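Local atomic coordinates of phosphate-binding protein PstS (Borrelia burgdorferi, PDB entry 4N13), a protein that binds inorganic phosphate with micromolar affinity as the solute-binding lipoprotein of the ABC transporter PstSACB, which imports phosphate. Residues 14-19 with 61-66; 20-25 with 258-263; 28-33 with 240-245. One frame throughout, in Å; residues are numbered along the deposited sequence.

How the interactions relate
All three contacts lie in one lobe of this class II ligand-binding protein. Their centres are about 13 to 14 Å apart. Interaction 1 pairs strand 12-18 with strand 63-66 in the sheet. From the end of strand 12-18 the chain passes through S19 and T20 into helix 23-36, which holds 28-33 and the end of 20-25. Their partners come late in the chain: 240-245 on helix 237-246 for interaction 3, then the loop 258-263 for interaction 2. The chain end thus returns to the lobe where it began. F242 of interaction 3 packs on I16 of interaction 1. V22 of interaction 2 packs on I65. Interactions 1 and 2 both touch the sulfate, so the anion sits where strand passes into helix.

Interaction 1: residues 14-19 with 61-66; sequences VSIGGS and YKIAIS. With SO4 (sulfate ion), chain D.
V14 to G18 runs parallel to I63 to S66, with I16 to G18 facing I63 to I65 and the two strand axes 4.5 Å apart at their closest and 24° from exact alignment. Four backbone hydrogen bonds join the segments. K62 N, just before the second strand, bonds to S15 O; then follow G17 N to I63 O, I65 N to G17 O, and S19 N to I65 O (2.9 Å). G18 CA also approaches I65 O at 3.1 Å, a CA-H...O contact.

On one face of the sheet, the side chains of I16 and I63 run in step off the strands, with the CD1 atoms of I16 and I63 3.9 Å apart. V14 crosses I63 at a slant, its CG1 meeting the same CD1. I16 CG2 meets I65 CG1 at 3.8 Å. Helix 237-246 packs on this face through F242 and V239.

The other face carries the Y61 ring. CG of Y61 stands anti to its carbonyl carbon (chi1 -58°), which lays the ring over the backbone of G17. G17 CA is 3.6 Å from the Y61 ring centroid, only 5° off the normal, a CH-pi contact. S15 OG comes to the ring edge, in its plane, 3.5 Å from CD1 of Y61.

At the strand end, S19 OG donates a hydrogen bond to O4 of the sulfate (2.7 Å) and is also bonded to T21 OG1. The hydroxyls of S49 and S67 bind the same ion. The sheet therefore delivers a serine hydroxyl to a tetrahedral anion, consistent with the phosphate site inferred for S19 by similarity.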
ATOM      1  N   VAL A  14     -19.314 -13.056 -13.497  1.00  8.09           N
ATOM      2  CA  VAL A  14     -18.912 -12.002 -12.595  1.00  7.90           C
ATOM      3  C   VAL A  14     -17.690 -11.308 -13.185  1.00  6.92           C
ATOM      4  O   VAL A  14     -16.560 -11.819 -13.106  1.00  8.18           O
ATOM      5  CB  VAL A  14     -18.609 -12.545 -11.183  1.00  8.91           C
ATOM      6  CG1 VAL A  14     -18.082 -11.428 -10.263  1.00  9.57           C
ATOM      7  CG2 VAL A  14     -19.846 -13.209 -10.604  1.00  9.96           C
ATOM      8  N   SER A  15     -17.923 -10.143 -13.781  1.00  7.06           N
ATOM      9  CA  SER A  15     -16.852  -9.350 -14.376  1.00  7.51           C
ATOM     10  C   SER A  15     -16.307  -8.379 -13.319  1.00  7.07           C
ATOM     11  O   SER A  15     -17.073  -7.610 -12.736  1.00  7.54           O
ATOM     12  CB  SER A  15     -17.366  -8.593 -15.600  1.00  9.24           C
ATOM     13  OG  SER A  15     -16.293  -7.979 -16.278  1.00 11.83           O
ATOM     14  N   ILE A  16     -14.996  -8.432 -13.079  1.00  5.99           N
ATOM     15  CA  ILE A  16     -14.343  -7.623 -12.063  1.00  5.84           C
ATOM     16  C   ILE A  16     -13.321  -6.712 -12.748  1.00  5.83           C
ATOM     17  O   ILE A  16     -12.682  -7.099 -13.720  1.00  6.72           O
ATOM     18  CB  ILE A  16     -13.652  -8.525 -11.039  1.00  5.98           C
ATOM     19  CG1 ILE A  16     -14.617  -9.599 -10.536  1.00  5.77           C
ATOM     20  CG2 ILE A  16     -13.054  -7.716  -9.894  1.00  6.29           C
ATOM     21  CD1 ILE A  16     -14.036 -10.518  -9.484  1.00  7.00           C
ATOM     22  N   GLY A  17     -13.179  -5.499 -12.238  1.00  6.57           N
ATOM     23  CA  GLY A  17     -12.185  -4.570 -12.747  1.00  6.67           C
ATOM     24  C   GLY A  17     -11.505  -3.858 -11.601  1.00  6.53           C
ATOM     25  O   GLY A  17     -11.982  -3.896 -10.479  1.00 10.40           O
ATOM     26  N   GLY A  18     -10.382  -3.206 -11.869  1.00  7.10           N
ATOM     27  CA  GLY A  18      -9.753  -2.406 -10.848  1.00  7.51           C
ATOM     28  C   GLY A  18      -8.248  -2.302 -10.933  1.00  6.87           C
ATOM     29  O   GLY A  18      -7.653  -2.329 -12.021  1.00  8.47           O
ATOM     30  N   SER A  19      -7.649  -2.162  -9.754  1.00  7.36           N
ATOM     31  CA  SER A  19      -6.234  -1.891  -9.602  1.00  8.48           C
ATOM     32  C   SER A  19      -5.345  -2.858 -10.381  1.00  8.66           C
ATOM     33  O   SER A  19      -5.531  -4.059 -10.340  1.00  8.63           O
ATOM     34  CB  SER A  19      -5.912  -2.014  -8.119  1.00 10.74           C
ATOM     35  OG  SER A  19      -4.525  -1.838  -7.900  1.00 13.90           O
ATOM     36  N   TYR A  61     -18.752  -3.791 -14.681  1.00  7.15           N
ATOM     37  CA  TYR A  61     -18.246  -4.739 -13.693  1.00  5.68           C
ATOM     38  C   TYR A  61     -19.296  -4.917 -12.599  1.00  7.07           C
ATOM     39  O   TYR A  61     -20.043  -3.974 -12.298  1.00  8.26           O
ATOM     40  CB  TYR A  61     -16.961  -4.204 -13.056  1.00  5.86           C
ATOM     41  CG  TYR A  61     -15.874  -3.914 -14.065  1.00  7.45           C
ATOM     42  CD1 TYR A  61     -15.485  -4.873 -14.983  1.00  9.19           C
ATOM     43  CD2 TYR A  61     -15.262  -2.679 -14.119  1.00  8.04           C
ATOM     44  CE1 TYR A  61     -14.503  -4.622 -15.910  1.00 10.26           C
ATOM     45  CE2 TYR A  61     -14.264  -2.409 -15.062  1.00  8.79           C
ATOM     46  CZ  TYR A  61     -13.908  -3.395 -15.967  1.00 10.50           C
ATOM     47  OH  TYR A  61     -12.933  -3.172 -16.915  1.00 14.41           O
ATOM     48  N   LYS A  62     -19.331  -6.103 -11.983  1.00  6.28           N
ATOM     49  CA  LYS A  62     -20.122  -6.340 -10.775  1.00  6.77           C
ATOM     50  C   LYS A  62     -19.321  -6.123  -9.490  1.00  6.89           C
ATOM     51  O   LYS A  62     -19.895  -5.976  -8.415  1.00  6.78           O
ATOM     52  CB  LYS A  62     -20.690  -7.753 -10.785  1.00  7.49           C
ATOM     53  CG  LYS A  62     -21.813  -7.941 -11.773  1.00 11.32           C
ATOM     54  CD  LYS A  62     -22.387  -9.344 -11.669  1.00 13.58           C
ATOM     55  CE  LYS A  62     -23.401  -9.628 -12.758  1.00 17.34           C
ATOM     56  NZ  LYS A  62     -23.753 -11.065 -12.778  1.00 17.84           N
ATOM     57  N   ILE A  63     -17.991  -6.129  -9.597  1.00  5.61           N
ATOM     58  CA  ILE A  63     -17.110  -5.886  -8.463  1.00  6.17           C
ATOM     59  C   ILE A  63     -15.988  -5.008  -8.984  1.00  5.17           C
ATOM     60  O   ILE A  63     -15.476  -5.255 -10.077  1.00  6.52           O
ATOM     61  CB  ILE A  63     -16.480  -7.192  -7.900  1.00  5.84           C
ATOM     62  CG1 ILE A  63     -17.565  -8.197  -7.484  1.00  7.94           C
ATOM     63  CG2 ILE A  63     -15.519  -6.887  -6.764  1.00  7.80           C
ATOM     64  CD1 ILE A  63     -17.025  -9.574  -7.134  1.00  7.42           C
ATOM     65  N   ALA A  64     -15.562  -4.029  -8.188  1.00  5.16           N
ATOM     66  CA  ALA A  64     -14.334  -3.281  -8.456  1.00  6.01           C
ATOM     67  C   ALA A  64     -13.343  -3.540  -7.336  1.00  6.22           C
ATOM     68  O   ALA A  64     -13.729  -3.682  -6.177  1.00  7.22           O
ATOM     69  CB  ALA A  64     -14.611  -1.791  -8.560  1.00  6.56           C
ATOM     70  N   ILE A  65     -12.067  -3.598  -7.691  1.00  6.24           N
ATOM     71  CA  ILE A  65     -11.006  -3.741  -6.707  1.00  6.82           C
ATOM     72  C   ILE A  65     -10.209  -2.442  -6.691  1.00  6.27           C
ATOM     73  O   ILE A  65      -9.696  -2.024  -7.729  1.00  7.87           O
ATOM     74  CB  ILE A  65     -10.064  -4.901  -7.034  1.00  8.16           C
ATOM     75  CG1 ILE A  65     -10.851  -6.192  -7.212  1.00  8.31           C
ATOM     76  CG2 ILE A  65      -9.019  -5.012  -5.942  1.00 11.11           C
ATOM     77  CD1 ILE A  65     -11.556  -6.664  -5.947  1.00  7.19           C
ATOM     78  N   SER A  66     -10.122  -1.792  -5.522  1.00  6.86           N
ATOM     79  CA  SER A  66      -9.471  -0.493  -5.429  1.00  6.82           C
ATOM     80  C   SER A  66      -8.354  -0.487  -4.403  1.00  7.07           C
ATOM     81  O   SER A  66      -8.449  -1.128  -3.363  1.00  7.60           O
ATOM     82  CB  SER A  66     -10.500   0.575  -5.053  1.00  7.69           C
ATOM     83  OG  SER A  66      -9.896   1.851  -4.968  1.00  8.61           O
TER
HETATM   84  S   SO4 D 303      -4.171   1.603  -9.213  0.70 12.75           S
HETATM   85  O1  SO4 D 303      -4.171   0.726 -10.361  0.70 14.69           O
HETATM   86  O2  SO4 D 303      -2.992   2.484  -9.356  0.70 14.22           O
HETATM   87  O3  SO4 D 303      -5.399   2.377  -9.032  0.70 12.06           O
HETATM   88  O4  SO4 D 303      -4.028   0.845  -7.986  0.70 16.65           O

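Interaction 2: residues 20-25 with 258-263; sequences TTVSPI and QGFLGI. With SO4 (sulfate ion), chain D.
Q258 and F260 reach from the C-terminal loop to the start of helix 23-36, meeting P24, I25, V22 and T21.

The polar link across the contact is one hydrogen bond. NE2 of Q258 donates to P24 O at 3.0 Å, with an N-H...O angle of 152°. P24 is modelled in two conformers, and this geometry holds for the one given. The N-H comes down on the carbonyl from above its plane, 65° out of it. The same NE2 makes a weak hydrogen bond to E28 OE1, one turn further along the helix. The amide thus spans the carbonyl of P24 and a carboxylate.

The apolar part centres on I25. Its side chain and that of Q258 pass one another head to tail, with CG1 of I25 3.6 Å from CB of Q258. CG1 of I25 is anti to the carbonyl carbon (chi1 -69°). The extended chain carries I25 CD1 on to the next ring, where it lies 3.4 Å from F260 CD2. The V22 side chain runs at about a right angle to that of F260. In the conformer given, one of two, V22 CG1 is 4.1 Å from F260 CZ. T21 O approaches CZ of F260 obliquely at 3.6 Å.

The anion contact belongs to the other end of segment 20-25. T20 N donates to O1 of the sulfate at 3.1 Å.

G259 is the C-prime residue of a Schellman motif that ends helix 249-257, and F260 follows it directly. A backbone N-H in the turn leading into a helix, bonded to a bound oxyanion, is consistent with the phosphate site of the PstS family, to which T20 and T21 are assigned by similarity.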
ATOM      1  N   THR A  20      -4.293  -2.333 -11.001  1.00 10.88           N
ATOM      2  CA  THR A  20      -3.327  -3.184 -11.679  1.00 12.38           C
ATOM      3  C   THR A  20      -2.454  -3.963 -10.696  1.00 12.79           C
ATOM      4  O   THR A  20      -1.967  -5.055 -10.998  1.00 16.30           O
ATOM      5  CB  THR A  20      -2.463  -2.338 -12.626  1.00 16.61           C
ATOM      6  OG1 THR A  20      -1.774  -1.322 -11.881  1.00 20.29           O
ATOM      7  CG2 THR A  20      -3.349  -1.669 -13.659  1.00 19.01           C
ATOM      8  N   THR A  21      -2.298  -3.434  -9.496  1.00 11.45           N
ATOM      9  CA  THR A  21      -1.331  -3.970  -8.560  1.00 14.17           C
ATOM     10  C   THR A  21      -1.690  -5.377  -8.080  1.00 13.57           C
ATOM     11  O   THR A  21      -0.853  -6.077  -7.569  1.00 17.52           O
ATOM     12  CB  THR A  21      -1.172  -3.030  -7.338  1.00 16.74           C
ATOM     13  OG1 THR A  21      -2.361  -3.060  -6.534  1.00 18.73           O
ATOM     14  CG2 THR A  21      -0.876  -1.587  -7.781  1.00 18.07           C
ATOM     15  N   VAL A  22      -2.940  -5.790  -8.261  0.82 11.24           N
ATOM     16  CA  VAL A  22      -3.395  -7.073  -7.720  0.82 11.09           C
ATOM     17  C   VAL A  22      -3.793  -8.075  -8.787  0.82  9.07           C
ATOM     18  O   VAL A  22      -4.339  -9.139  -8.474  0.82  8.61           O
ATOM     19  CB  VAL A  22      -4.571  -6.897  -6.762  0.82 13.56           C
ATOM     20  CG1 VAL A  22      -4.126  -6.121  -5.530  0.82 18.31           C
ATOM     21  CG2 VAL A  22      -5.732  -6.205  -7.454  0.82 13.98           C
ATOM     22  N   SER A  23      -3.486  -7.789 -10.044  0.82  8.80           N
ATOM     23  CA  SER A  23      -3.849  -8.713 -11.112  0.82  8.95           C
ATOM     24  C   SER A  23      -3.497 -10.189 -10.856  0.82  8.67           C
ATOM     25  O   SER A  23      -4.350 -11.037 -11.013  0.82  9.02           O
ATOM     26  CB  SER A  23      -3.275  -8.258 -12.447  0.82 10.54           C
ATOM     27  OG  SER A  23      -3.867  -7.039 -12.841  0.82 12.04           O
ATOM     28  N   PRO A  24      -2.240 -10.514 -10.514  0.82  9.11           N
ATOM     29  CA  PRO A  24      -1.978 -11.958 -10.375  0.82  9.49           C
ATOM     30  C   PRO A  24      -2.650 -12.583  -9.146  0.82  9.10           C
ATOM     31  O   PRO A  24      -2.874 -13.787  -9.148  0.82  9.50           O
ATOM     32  CB  PRO A  24      -0.450 -12.044 -10.338  0.82 11.00           C
ATOM     33  CG  PRO A  24       0.003 -10.698  -9.915  0.82 10.37           C
ATOM     34  CD  PRO A  24      -0.998  -9.720 -10.450  0.82  9.73           C
ATOM     35  N   ILE A  25      -2.977 -11.793  -8.134  1.00  8.69           N
ATOM     36  CA  ILE A  25      -3.768 -12.282  -7.008  1.00  9.30           C
ATOM     37  C   ILE A  25      -5.174 -12.591  -7.465  1.00  8.33           C
ATOM     38  O   ILE A  25      -5.688 -13.681  -7.208  1.00  7.87           O
ATOM     39  CB  ILE A  25      -3.806 -11.252  -5.880  1.00 10.19           C
ATOM     40  CG1 ILE A  25      -2.397 -11.157  -5.270  1.00 12.01           C
ATOM     41  CG2 ILE A  25      -4.831 -11.641  -4.809  1.00 10.94           C
ATOM     42  CD1 ILE A  25      -2.183  -9.988  -4.343  1.00 14.94           C
ATOM     43  N   GLN A 258       1.640 -13.899  -2.689  1.00 10.91           N
ATOM     44  CA  GLN A 258       1.986 -12.934  -3.719  1.00 11.59           C
ATOM     45  C   GLN A 258       2.496 -11.632  -3.160  1.00 12.47           C
ATOM     46  O   GLN A 258       2.578 -10.633  -3.870  1.00 16.26           O
ATOM     47  CB  GLN A 258       0.804 -12.739  -4.641  1.00 10.71           C
ATOM     48  CG  GLN A 258       0.596 -14.021  -5.383  1.00 13.09           C
ATOM     49  CD  GLN A 258      -0.055 -13.862  -6.692  1.00 11.69           C
ATOM     50  OE1 GLN A 258       0.240 -12.933  -7.425  1.00 13.65           O
ATOM     51  NE2 GLN A 258      -0.975 -14.760  -7.009  1.00 15.55           N
ATOM     52  N   GLY A 259       2.898 -11.655  -1.896  1.00 11.86           N
ATOM     53  CA  GLY A 259       3.676 -10.563  -1.350  1.00 13.11           C
ATOM     54  C   GLY A 259       2.921  -9.473  -0.635  1.00 12.32           C
ATOM     55  O   GLY A 259       3.535  -8.503  -0.199  1.00 14.02           O
ATOM     56  N   PHE A 260       1.607  -9.613  -0.518  1.00 10.99           N
ATOM     57  CA  PHE A 260       0.795  -8.619   0.176  1.00 10.34           C
ATOM     58  C   PHE A 260       0.491  -9.161   1.563  1.00  9.01           C
ATOM     59  O   PHE A 260       0.858 -10.279   1.901  1.00 11.12           O
ATOM     60  CB  PHE A 260      -0.527  -8.355  -0.563  1.00 11.06           C
ATOM     61  CG  PHE A 260      -0.410  -7.501  -1.792  1.00 15.26           C
ATOM     62  CD1 PHE A 260      -0.962  -6.235  -1.817  1.00 18.33           C
ATOM     63  CD2 PHE A 260       0.193  -7.985  -2.945  1.00 19.33           C
ATOM     64  CE1 PHE A 260      -0.888  -5.452  -2.943  1.00 19.34           C
ATOM     65  CE2 PHE A 260       0.283  -7.196  -4.074  1.00 21.73           C
ATOM     66  CZ  PHE A 260      -0.261  -5.927  -4.069  1.00 21.36           C
ATOM     67  N   LEU A 261      -0.173  -8.361   2.374  1.00  9.28           N
ATOM     68  CA  LEU A 261      -0.529  -8.747   3.730  1.00  8.91           C
ATOM     69  C   LEU A 261      -2.015  -9.027   3.793  1.00  7.91           C
ATOM     70  O   LEU A 261      -2.798  -8.268   3.242  1.00  9.06           O
ATOM     71  CB  LEU A 261      -0.238  -7.581   4.663  1.00 11.46           C
ATOM     72  CG  LEU A 261      -0.413  -7.902   6.128  1.00 13.67           C
ATOM     73  CD1 LEU A 261       0.677  -8.853   6.592  1.00 15.95           C
ATOM     74  CD2 LEU A 261      -0.373  -6.606   6.918  1.00 16.43           C
ATOM     75  N   GLY A 262      -2.406 -10.117   4.441  1.00  8.49           N
ATOM     76  CA  GLY A 262      -3.800 -10.509   4.531  1.00  8.22           C
ATOM     77  C   GLY A 262      -4.543  -9.934   5.729  1.00  8.87           C
ATOM     78  O   GLY A 262      -3.978  -9.274   6.598  1.00  9.90           O
ATOM     79  N   ILE A 263      -5.853 -10.150   5.730  1.00 10.63           N
ATOM     80  CA  ILE A 263      -6.721  -9.751   6.819  1.00 10.33           C
ATOM     81  C   ILE A 263      -6.939 -10.932   7.765  1.00 15.65           C
ATOM     82  O   ILE A 263      -6.552 -12.051   7.477  1.00 18.30           O
ATOM     83  CB  ILE A 263      -8.100  -9.303   6.285  1.00 10.64           C
ATOM     84  CG1 ILE A 263      -8.839 -10.466   5.604  1.00 12.57           C
ATOM     85  CG2 ILE A 263      -7.952  -8.093   5.363  1.00 12.80           C
ATOM     86  CD1 ILE A 263     -10.295 -10.166   5.312  1.00 12.54           C
TER
HETATM   87  S   SO4 D 303      -4.171   1.603  -9.213  0.70 12.75           S
HETATM   88  O1  SO4 D 303      -4.171   0.726 -10.361  0.70 14.69           O
HETATM   89  O2  SO4 D 303      -2.992   2.484  -9.356  0.70 14.22           O
HETATM   90  O3  SO4 D 303      -5.399   2.377  -9.032  0.70 12.06           O
HETATM   91  O4  SO4 D 303      -4.028   0.845  -7.986  0.70 16.65           O

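Interaction 3: residues 28-33 with 240-245; sequences EMILRY and TQFIDF
Y33 reaches from helix 23-36 to lie against F242 and F245 of helix 237-246, which both sit on the same side of its ring plane. The axes of segments 28-33 and 240-245 pass 10.8 Å apart at 111°. CG of Y33 is anti to the backbone N (chi1 -178°), which sends the ring across to the second helix. CB of Y33 lies over one face of the F245 ring, 4.0 Å from the centroid and offset toward the rim, a CH-pi contact. Further out, CD1 of Y33 meets CB of F245 at 3.6 Å, and CD2 of Y33 meets CD1 of F242 at 3.7 Å. F242 turns its edge toward the face of Y33 in an offset edge-to-face pair, with planes at 75°. The Y33 and F245 rings meet obliquely, neither stacked nor edge-to-face. At the tip, OH of Y33 lies 3.3 Å from CB of Q241 and is hydrogen-bonded to N37.

Around this cluster, M29 CB touches CZ of F242 and CE2 of F245, and I30 CG1 also reaches CZ of F242. No hydrogen bond crosses between the segments. The two helices are therefore held by aromatic and aliphatic contacts, and the buried tyrosine satisfies its hydroxyl outside them.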
ATOM      1  N   GLU A  28      -5.162 -15.679  -9.759  1.00  8.75           N
ATOM      2  CA  GLU A  28      -5.051 -16.949  -9.050  1.00  7.92           C
ATOM      3  C   GLU A  28      -6.332 -17.261  -8.277  1.00  8.34           C
ATOM      4  O   GLU A  28      -6.762 -18.415  -8.197  1.00  8.86           O
ATOM      5  CB  GLU A  28      -3.839 -16.965  -8.127  1.00  9.19           C
ATOM      6  CG  GLU A  28      -3.683 -18.298  -7.414  1.00  9.71           C
ATOM      7  CD  GLU A  28      -2.403 -18.454  -6.648  1.00 10.43           C
ATOM      8  OE1 GLU A  28      -1.501 -17.602  -6.788  1.00 12.34           O
ATOM      9  OE2 GLU A  28      -2.309 -19.452  -5.907  1.00 13.14           O
ATOM     10  N   MET A  29      -6.937 -16.240  -7.676  1.00  7.48           N
ATOM     11  CA  MET A  29      -8.197 -16.441  -6.983  1.00  6.96           C
ATOM     12  C   MET A  29      -9.265 -16.973  -7.924  1.00  7.54           C
ATOM     13  O   MET A  29     -10.036 -17.858  -7.547  1.00  7.56           O
ATOM     14  CB  MET A  29      -8.691 -15.168  -6.324  1.00  7.30           C
ATOM     15  CG  MET A  29      -7.945 -14.711  -5.110  1.00  7.85           C
ATOM     16  SD  MET A  29      -8.526 -13.123  -4.536  1.00  9.39           S
ATOM     17  CE  MET A  29      -7.716 -13.034  -2.950  1.00 10.37           C
ATOM     18  N   ILE A  30      -9.328 -16.428  -9.137  1.00  6.95           N
ATOM     19  CA  ILE A  30     -10.283 -16.904 -10.131  1.00  7.82           C
ATOM     20  C   ILE A  30     -10.056 -18.375 -10.438  1.00  8.22           C
ATOM     21  O   ILE A  30     -10.990 -19.183 -10.456  1.00  8.49           O
ATOM     22  CB  ILE A  30     -10.191 -16.044 -11.411  1.00  8.07           C
ATOM     23  CG1 ILE A  30     -10.805 -14.666 -11.147  1.00  7.96           C
ATOM     24  CG2 ILE A  30     -10.885 -16.732 -12.599  1.00  9.29           C
ATOM     25  CD1 ILE A  30     -10.501 -13.622 -12.189  1.00  8.51           C
ATOM     26  N   LEU A  31      -8.811 -18.743 -10.685  1.00  8.82           N
ATOM     27  CA  LEU A  31      -8.556 -20.117 -11.087  1.00  9.73           C
ATOM     28  C   LEU A  31      -8.742 -21.092  -9.931  1.00 10.18           C
ATOM     29  O   LEU A  31      -9.237 -22.198 -10.128  1.00 10.91           O
ATOM     30  CB  LEU A  31      -7.177 -20.245 -11.731  1.00 13.02           C
ATOM     31  CG  LEU A  31      -7.142 -19.639 -13.150  1.00 15.42           C
ATOM     32  CD1 LEU A  31      -5.736 -19.390 -13.632  1.00 18.54           C
ATOM     33  CD2 LEU A  31      -7.889 -20.510 -14.146  1.00 18.42           C
ATOM     34  N   ARG A  32      -8.413 -20.675  -8.717  1.00  9.40           N
ATOM     35  CA  ARG A  32      -8.633 -21.556  -7.579  1.00  9.67           C
ATOM     36  C   ARG A  32     -10.096 -21.639  -7.181  1.00  8.70           C
ATOM     37  O   ARG A  32     -10.569 -22.717  -6.801  1.00  9.74           O
ATOM     38  CB  ARG A  32      -7.718 -21.155  -6.442  1.00 10.34           C
ATOM     39  CG  ARG A  32      -6.276 -21.447  -6.865  1.00 11.97           C
ATOM     40  CD  ARG A  32      -5.276 -21.296  -5.780  1.00 12.58           C
ATOM     41  NE  ARG A  32      -5.426 -22.325  -4.773  1.00 13.03           N
ATOM     42  CZ  ARG A  32      -4.698 -22.360  -3.672  1.00 13.16           C
ATOM     43  NH1 ARG A  32      -3.795 -21.412  -3.459  1.00 12.21           N
ATOM     44  NH2 ARG A  32      -4.878 -23.326  -2.794  1.00 14.09           N
ATOM     45  N   TYR A  33     -10.836 -20.539  -7.299  1.00  8.63           N
ATOM     46  CA  TYR A  33     -12.268 -20.609  -7.010  1.00  7.79           C
ATOM     47  C   TYR A  33     -12.964 -21.536  -8.015  1.00  7.50           C
ATOM     48  O   TYR A  33     -13.934 -22.229  -7.666  1.00  9.32           O
ATOM     49  CB  TYR A  33     -12.923 -19.208  -6.956  1.00  8.03           C
ATOM     50  CG  TYR A  33     -14.392 -19.317  -6.598  1.00  7.29           C
ATOM     51  CD1 TYR A  33     -14.774 -19.821  -5.365  1.00  7.50           C
ATOM     52  CD2 TYR A  33     -15.383 -18.987  -7.517  1.00  8.39           C
ATOM     53  CE1 TYR A  33     -16.115 -19.997  -5.035  1.00  8.58           C
ATOM     54  CE2 TYR A  33     -16.717 -19.144  -7.209  1.00  8.53           C
ATOM     55  CZ  TYR A  33     -17.077 -19.665  -5.966  1.00  8.58           C
ATOM     56  OH  TYR A  33     -18.403 -19.852  -5.671  1.00 10.09           O
ATOM     57  N   THR A 240     -21.597 -12.689  -4.167  1.00  7.77           N
ATOM     58  CA  THR A 240     -21.382 -13.016  -2.761  1.00  8.29           C
ATOM     59  C   THR A 240     -20.453 -14.211  -2.604  1.00  6.99           C
ATOM     60  O   THR A 240     -19.558 -14.209  -1.764  1.00  7.05           O
ATOM     61  CB  THR A 240     -22.725 -13.314  -2.118  1.00 10.73           C
ATOM     62  OG1 THR A 240     -23.538 -12.158  -2.273  1.00 12.61           O
ATOM     63  CG2 THR A 240     -22.587 -13.654  -0.648  1.00 11.06           C
ATOM     64  N   GLN A 241     -20.644 -15.235  -3.415  1.00  6.60           N
ATOM     65  CA  GLN A 241     -19.788 -16.406  -3.340  1.00  6.07           C
ATOM     66  C   GLN A 241     -18.327 -16.075  -3.626  1.00  6.34           C
ATOM     67  O   GLN A 241     -17.435 -16.534  -2.936  1.00  7.14           O
ATOM     68  CB  GLN A 241     -20.240 -17.450  -4.349  1.00  7.46           C
ATOM     69  CG  GLN A 241     -21.556 -18.152  -3.996  1.00  8.43           C
ATOM     70  CD  GLN A 241     -22.021 -19.068  -5.115  1.00  9.18           C
ATOM     71  OE1 GLN A 241     -21.958 -18.710  -6.288  1.00 10.74           O
ATOM     72  NE2 GLN A 241     -22.486 -20.244  -4.761  1.00 10.61           N
ATOM     73  N   PHE A 242     -18.068 -15.316  -4.672  1.00  6.43           N
ATOM     74  CA  PHE A 242     -16.681 -15.025  -5.000  1.00  6.13           C
ATOM     75  C   PHE A 242     -16.028 -14.157  -3.921  1.00  6.10           C
ATOM     76  O   PHE A 242     -14.889 -14.387  -3.554  1.00  6.82           O
ATOM     77  CB  PHE A 242     -16.515 -14.385  -6.388  1.00  6.96           C
ATOM     78  CG  PHE A 242     -15.081 -14.264  -6.795  1.00  6.39           C
ATOM     79  CD1 PHE A 242     -14.364 -15.408  -7.091  1.00  7.98           C
ATOM     80  CD2 PHE A 242     -14.417 -13.048  -6.818  1.00  6.51           C
ATOM     81  CE1 PHE A 242     -13.046 -15.348  -7.418  1.00  8.64           C
ATOM     82  CE2 PHE A 242     -13.080 -12.983  -7.168  1.00  7.18           C
ATOM     83  CZ  PHE A 242     -12.407 -14.140  -7.472  1.00  7.72           C
ATOM     84  N   ILE A 243     -16.743 -13.154  -3.423  1.00  6.62           N
ATOM     85  CA  ILE A 243     -16.219 -12.311  -2.356  1.00  6.85           C
ATOM     86  C   ILE A 243     -15.924 -13.139  -1.107  1.00  7.07           C
ATOM     87  O   ILE A 243     -14.890 -12.946  -0.453  1.00  8.48           O
ATOM     88  CB  ILE A 243     -17.184 -11.148  -2.064  1.00  7.72           C
ATOM     89  CG1 ILE A 243     -17.250 -10.250  -3.299  1.00  8.14           C
ATOM     90  CG2 ILE A 243     -16.764 -10.422  -0.790  1.00  8.08           C
ATOM     91  CD1 ILE A 243     -18.236  -9.117  -3.204  1.00  9.77           C
ATOM     92  N   ASP A 244     -16.809 -14.076  -0.796  1.00  6.58           N
ATOM     93  CA  ASP A 244     -16.590 -14.981   0.328  1.00  7.04           C
ATOM     94  C   ASP A 244     -15.315 -15.799   0.134  1.00  7.79           C
ATOM     95  O   ASP A 244     -14.562 -16.029   1.085  1.00  8.83           O
ATOM     96  CB  ASP A 244     -17.797 -15.895   0.487  1.00  9.07           C
ATOM     97  CG  ASP A 244     -17.613 -16.915   1.575  1.00 11.20           C
ATOM     98  OD1 ASP A 244     -17.589 -16.523   2.755  1.00 13.61           O
ATOM     99  OD2 ASP A 244     -17.479 -18.108   1.243  1.00 11.61           O
ATOM    100  N   PHE A 245     -15.005 -16.187  -1.098  1.00  6.80           N
ATOM    101  CA  PHE A 245     -13.744 -16.875  -1.364  1.00  6.26           C
ATOM    102  C   PHE A 245     -12.543 -15.944  -1.184  1.00  6.78           C
ATOM    103  O   PHE A 245     -11.523 -16.324  -0.607  1.00  7.16           O
ATOM    104  CB  PHE A 245     -13.738 -17.490  -2.765  1.00  7.32           C
ATOM    105  CG  PHE A 245     -12.439 -18.175  -3.094  1.00  7.54           C
ATOM    106  CD1 PHE A 245     -12.153 -19.438  -2.581  1.00  7.66           C
ATOM    107  CD2 PHE A 245     -11.485 -17.552  -3.872  1.00  9.21           C
ATOM    108  CE1 PHE A 245     -10.954 -20.059  -2.858  1.00  9.08           C
ATOM    109  CE2 PHE A 245     -10.281 -18.177  -4.142  1.00 10.74           C
ATOM    110  CZ  PHE A 245     -10.020 -19.434  -3.635  1.00 10.67           C
TER